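Local coordinates for dally-like protein (Drosophila melanogaster, PDB 3ODN) that probably acts as a cell-surface heparan sulfate proteoglycan of the glypican family, seen here as the helical core domain of a GPI-anchored protein linked to Hedgehog signalling, at residues R198-G201 with Q202-T206; G78-A81 with T82-K85. The protein carries 2 engineered substitutions. All coordinates share one frame; numbering follows the deposited sequence.

In the fold
The glypican core is an elongated all-helical domain, and two local contacts within it illustrate how turns of neighbouring helices can mesh. Contact 1, which is buried, belongs to helix 182-214 and lies about 4 Å from the centre of the chain; contact 2 belongs to the long helix 48-106. Their centres are about 9 Å apart and they touch directly. Thr-205 OG1 of contact 1 and Lys-85 NZ of contact 2, 2.9 Å apart, probably share a hydrogen bond, while Ala-81 CB packs 3.2 Å from Thr-205 OG1. Alongside, the rings of Tyr-200 and Phe-84 meet edge to face, and Phe-84 CE2 lies 3.7 Å from Gly-201 N.

Contact 1 of 2, residues R198-G201 with Q202-T206; sequences RTYG and QALTT
Polar side chains meet first, one turn apart, where the Gln-202 amide lies over one face of the Arg-198 guanidinium, offset toward its rim, the two planes 33° apart. Gln-202 CD is 3.6 Å from Arg-198 NH2; Gln-202 OE1 and Arg-198 NE make no hydrogen bond, so this is packing of flat groups. Arg-198 reaches across because CG stands opposite the backbone N (chi1 155°) and the chain runs extended to NE. Its NH1 and NH2 bond instead to the carbonyls of Phe-129 and Trp-503. A water donates to both Gln-202 OE1, at 2.7 Å, and Thr-199 OG1, which is also bonded to Val-195 O. With an alanine in place of Arg-198, one amide face would probably lose its cover and those two carbonyls their guanidinium donors.

Backbone bonds continue helix 182-214 of the glypican bundle, whose Tyr-200 and Leu-204 face is buried: Gln-202 N to Arg-198 O and Ala-203 N to Thr-199 O are each 3.0 Å long, whereas Leu-204 N to Tyr-200 O is weak. Gly-201 O accepts from Thr-205 N at 3.2 Å.

Apolar contact joins Tyr-200 CE2 to Leu-204 CD1 at 4.2 Å, obliquely to the ring; Met-273 and Ile-408 touch both side chains.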
loop_
_atom_site.group_PDB
_atom_site.type_symbol
_atom_site.label_atom_id
_atom_site.label_comp_id
_atom_site.label_asym_id
_atom_site.label_seq_id
_atom_site.Cartn_x
_atom_site.Cartn_y
_atom_site.Cartn_z
ATOM N N ARG A 198 -1.609 -5.663 -4.971
ATOM C CA ARG A 198 -2.950 -5.379 -4.496
ATOM C C ARG A 198 -2.887 -4.707 -3.135
ATOM O O ARG A 198 -3.498 -3.661 -2.957
ATOM C CB ARG A 198 -3.849 -6.637 -4.554
ATOM C CG ARG A 198 -5.009 -6.619 -3.577
ATOM C CD ARG A 198 -5.992 -7.760 -3.763
ATOM N NE ARG A 198 -7.081 -7.677 -2.793
ATOM C CZ ARG A 198 -8.173 -6.934 -2.955
ATOM N NH1 ARG A 198 -8.338 -6.214 -4.059
ATOM N NH2 ARG A 198 -9.113 -6.908 -2.015
ATOM N N THR A 199 -2.090 -5.252 -2.204
ATOM C CA THR A 199 -1.899 -4.675 -0.861
ATOM C C THR A 199 -1.345 -3.280 -0.930
ATOM O O THR A 199 -1.792 -2.465 -0.157
ATOM C CB THR A 199 -1.046 -5.591 0.010
ATOM O OG1 THR A 199 -1.454 -6.939 -0.208
ATOM C CG2 THR A 199 -1.128 -5.253 1.495
ATOM N N TYR A 200 -0.387 -2.982 -1.834
ATOM C CA TYR A 200 0.152 -1.614 -2.000
ATOM C C TYR A 200 -0.961 -0.558 -2.254
ATOM O O TYR A 200 -1.034 0.431 -1.538
ATOM C CB TYR A 200 1.220 -1.565 -3.109
ATOM C CG TYR A 200 2.106 -0.337 -3.027
ATOM C CD1 TYR A 200 2.963 -0.145 -1.947
ATOM C CD2 TYR A 200 2.075 0.643 -4.024
ATOM C CE1 TYR A 200 3.766 0.984 -1.858
ATOM C CE2 TYR A 200 2.874 1.782 -3.941
ATOM C CZ TYR A 200 3.715 1.951 -2.850
ATOM O OH TYR A 200 4.531 3.059 -2.731
ATOM N N GLY A 201 -1.862 -0.852 -3.196
ATOM C CA GLY A 201 -2.995 -0.002 -3.560
ATOM C C GLY A 201 -4.062 0.118 -2.486
ATOM O O GLY A 201 -4.595 1.211 -2.284
ATOM N N GLN A 202 -4.393 -1.006 -1.798
ATOM C CA GLN A 202 -5.357 -1.085 -0.694
ATOM C C GLN A 202 -4.905 -0.246 0.488
ATOM O O GLN A 202 -5.676 0.582 0.954
ATOM C CB GLN A 202 -5.549 -2.543 -0.219
ATOM C CG GLN A 202 -6.512 -3.368 -1.037
ATOM C CD GLN A 202 -6.954 -4.572 -0.241
ATOM O OE1 GLN A 202 -6.294 -5.620 -0.231
ATOM N NE2 GLN A 202 -8.070 -4.437 0.474
ATOM N N ALA A 203 -3.653 -0.433 0.957
ATOM C CA ALA A 203 -3.050 0.291 2.088
ATOM C C ALA A 203 -3.005 1.798 1.889
ATOM O O ALA A 203 -3.144 2.543 2.861
ATOM C CB ALA A 203 -1.660 -0.239 2.361
ATOM N N LEU A 204 -2.822 2.240 0.634
ATOM C CA LEU A 204 -2.799 3.638 0.206
ATOM C C LEU A 204 -4.207 4.232 0.326
ATOM O O LEU A 204 -4.353 5.396 0.692
ATOM C CB LEU A 204 -2.418 3.673 -1.275
ATOM C CG LEU A 204 -1.054 4.194 -1.676
ATOM C CD1 LEU A 204 -0.738 3.779 -3.120
ATOM C CD2 LEU A 204 -0.937 5.702 -1.464
ATOM N N THR A 205 -5.236 3.435 -0.059
ATOM C CA THR A 205 -6.657 3.786 -0.010
ATOM C C THR A 205 -7.075 3.962 1.462
ATOM O O THR A 205 -7.544 5.034 1.830
ATOM C CB THR A 205 -7.475 2.767 -0.854
ATOM O OG1 THR A 205 -7.096 2.912 -2.218
ATOM C CG2 THR A 205 -8.977 2.963 -0.771
ATOM N N THR A 206 -6.822 2.941 2.305
ATOM C CA THR A 206 -7.138 2.956 3.733
ATOM C C THR A 206 -6.333 3.998 4.513
ATOM O O THR A 206 -6.769 4.372 5.587
ATOM C CB THR A 206 -6.994 1.565 4.357
ATOM O OG1 THR A 206 -5.639 1.149 4.246
ATOM C CG2 THR A 206 -7.912 0.532 3.724
HETATM O O HOH W 1 -4.467 -7.625 -0.349
#

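Contact 2 of 2, residues G78-A81 with T82-K85; sequences GSKA and TKFK
Lys-80 and Lys-83 run side by side and point the same way from one turn of helix 48-106, the long helix of the glypican bundle. Lys-83 is extended beyond CG, whereas Lys-80 bends at chi2 (-74°) and again at chi4, which brings its CE to 3.5 Å from Lys-83 NZ. The two ammonium nitrogens, Lys-80 NZ and Lys-83 NZ, are 4.3 Å apart, a repulsive approach probably eased by the salt bridge from Lys-80 to Asp-407. Ile-404, on the same helix 400-414, touches both lysines.

Phe-84 turns its ring away from the preceding turn, toward Leu-401 and Val-405. With CG opposite the backbone N (chi1 170°), its CB stays against the turn behind it, 3.4 Å from Lys-80 O. Ala-81 O lies at the edge of the ring, near its plane.

Lys-85 curls back over Ala-81. Its chain returns far enough to put NZ 4.1 Å from Ala-81 CB, and its ammonium group is hydrogen-bonded to Thr-205 on helix 182-214. Leu-204 of that helix also packs on Ala-81.

The Thr-82 hydroxyl and backbone N-H share one acceptor, Gly-78 O. The N-H bond from Thr-82 N to Gly-78 O is weak, at 3.4 Å; the shorter one runs from Thr-82 OG1 to Gly-78 O, 2.9 Å long, with the hydroxyl oxygen tilted 20° from the carbonyl plane.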
loop_
_atom_site.group_PDB
_atom_site.type_symbol
_atom_site.label_atom_id
_atom_site.label_comp_id
_atom_site.label_asym_id
_atom_site.label_seq_id
_atom_site.Cartn_x
_atom_site.Cartn_y
_atom_site.Cartn_z
ATOM N N GLY A 78 -5.157 9.255 -1.860
ATOM C CA GLY A 78 -6.318 8.603 -2.457
ATOM C C GLY A 78 -6.344 8.628 -3.974
ATOM O O GLY A 78 -6.704 7.632 -4.610
ATOM N N SER A 79 -5.966 9.777 -4.560
ATOM C CA SER A 79 -5.926 9.973 -6.007
ATOM C C SER A 79 -4.863 9.094 -6.654
ATOM O O SER A 79 -5.114 8.539 -7.722
ATOM C CB SER A 79 -5.708 11.445 -6.350
ATOM O OG SER A 79 -4.363 11.831 -6.129
ATOM N N LYS A 80 -3.695 8.957 -5.993
ATOM C CA LYS A 80 -2.552 8.132 -6.410
ATOM C C LYS A 80 -2.838 6.630 -6.253
ATOM O O LYS A 80 -2.282 5.826 -7.003
ATOM C CB LYS A 80 -1.274 8.524 -5.619
ATOM C CG LYS A 80 -0.625 9.836 -6.072
ATOM C CD LYS A 80 0.105 9.689 -7.398
ATOM C CE LYS A 80 0.161 10.971 -8.184
ATOM N NZ LYS A 80 1.284 11.842 -7.747
ATOM N N ALA A 81 -3.682 6.247 -5.275
ATOM C CA ALA A 81 -4.090 4.852 -5.070
ATOM C C ALA A 81 -4.869 4.360 -6.308
ATOM O O ALA A 81 -4.560 3.315 -6.867
ATOM C CB ALA A 81 -4.961 4.750 -3.832
ATOM N N THR A 82 -5.814 5.187 -6.767
ATOM C CA THR A 82 -6.694 5.024 -7.917
ATOM C C THR A 82 -5.877 4.971 -9.221
ATOM O O THR A 82 -6.157 4.132 -10.075
ATOM C CB THR A 82 -7.710 6.183 -7.905
ATOM O OG1 THR A 82 -8.327 6.221 -6.620
ATOM C CG2 THR A 82 -8.773 6.050 -8.979
ATOM N N LYS A 83 -4.887 5.880 -9.371
ATOM C CA LYS A 83 -3.991 5.955 -10.528
ATOM C C LYS A 83 -3.200 4.631 -10.660
ATOM O O LYS A 83 -3.146 4.058 -11.750
ATOM C CB LYS A 83 -3.044 7.150 -10.362
ATOM C CG LYS A 83 -2.478 7.722 -11.653
ATOM C CD LYS A 83 -1.797 9.057 -11.337
ATOM C CE LYS A 83 -0.672 9.440 -12.272
ATOM N NZ LYS A 83 0.308 10.341 -11.605
ATOM N N PHE A 84 -2.643 4.142 -9.528
ATOM C CA PHE A 84 -1.874 2.909 -9.403
ATOM C C PHE A 84 -2.724 1.728 -9.788
ATOM O O PHE A 84 -2.274 0.900 -10.575
ATOM C CB PHE A 84 -1.302 2.753 -7.972
ATOM C CG PHE A 84 -0.688 1.403 -7.655
ATOM C CD1 PHE A 84 0.639 1.133 -7.969
ATOM C CD2 PHE A 84 -1.425 0.424 -7.000
ATOM C CE1 PHE A 84 1.202 -0.114 -7.683
ATOM C CE2 PHE A 84 -0.870 -0.822 -6.722
ATOM C CZ PHE A 84 0.444 -1.081 -7.048
ATOM N N LYS A 85 -3.958 1.657 -9.254
ATOM C CA LYS A 85 -4.916 0.580 -9.554
ATOM C C LYS A 85 -5.290 0.569 -11.050
ATOM O O LYS A 85 -5.380 -0.501 -11.657
ATOM C CB LYS A 85 -6.139 0.675 -8.639
ATOM C CG LYS A 85 -5.795 0.301 -7.193
ATOM C CD LYS A 85 -7.022 -0.069 -6.356
ATOM C CE LYS A 85 -6.921 0.441 -4.940
ATOM N NZ LYS A 85 -7.640 1.737 -4.788
#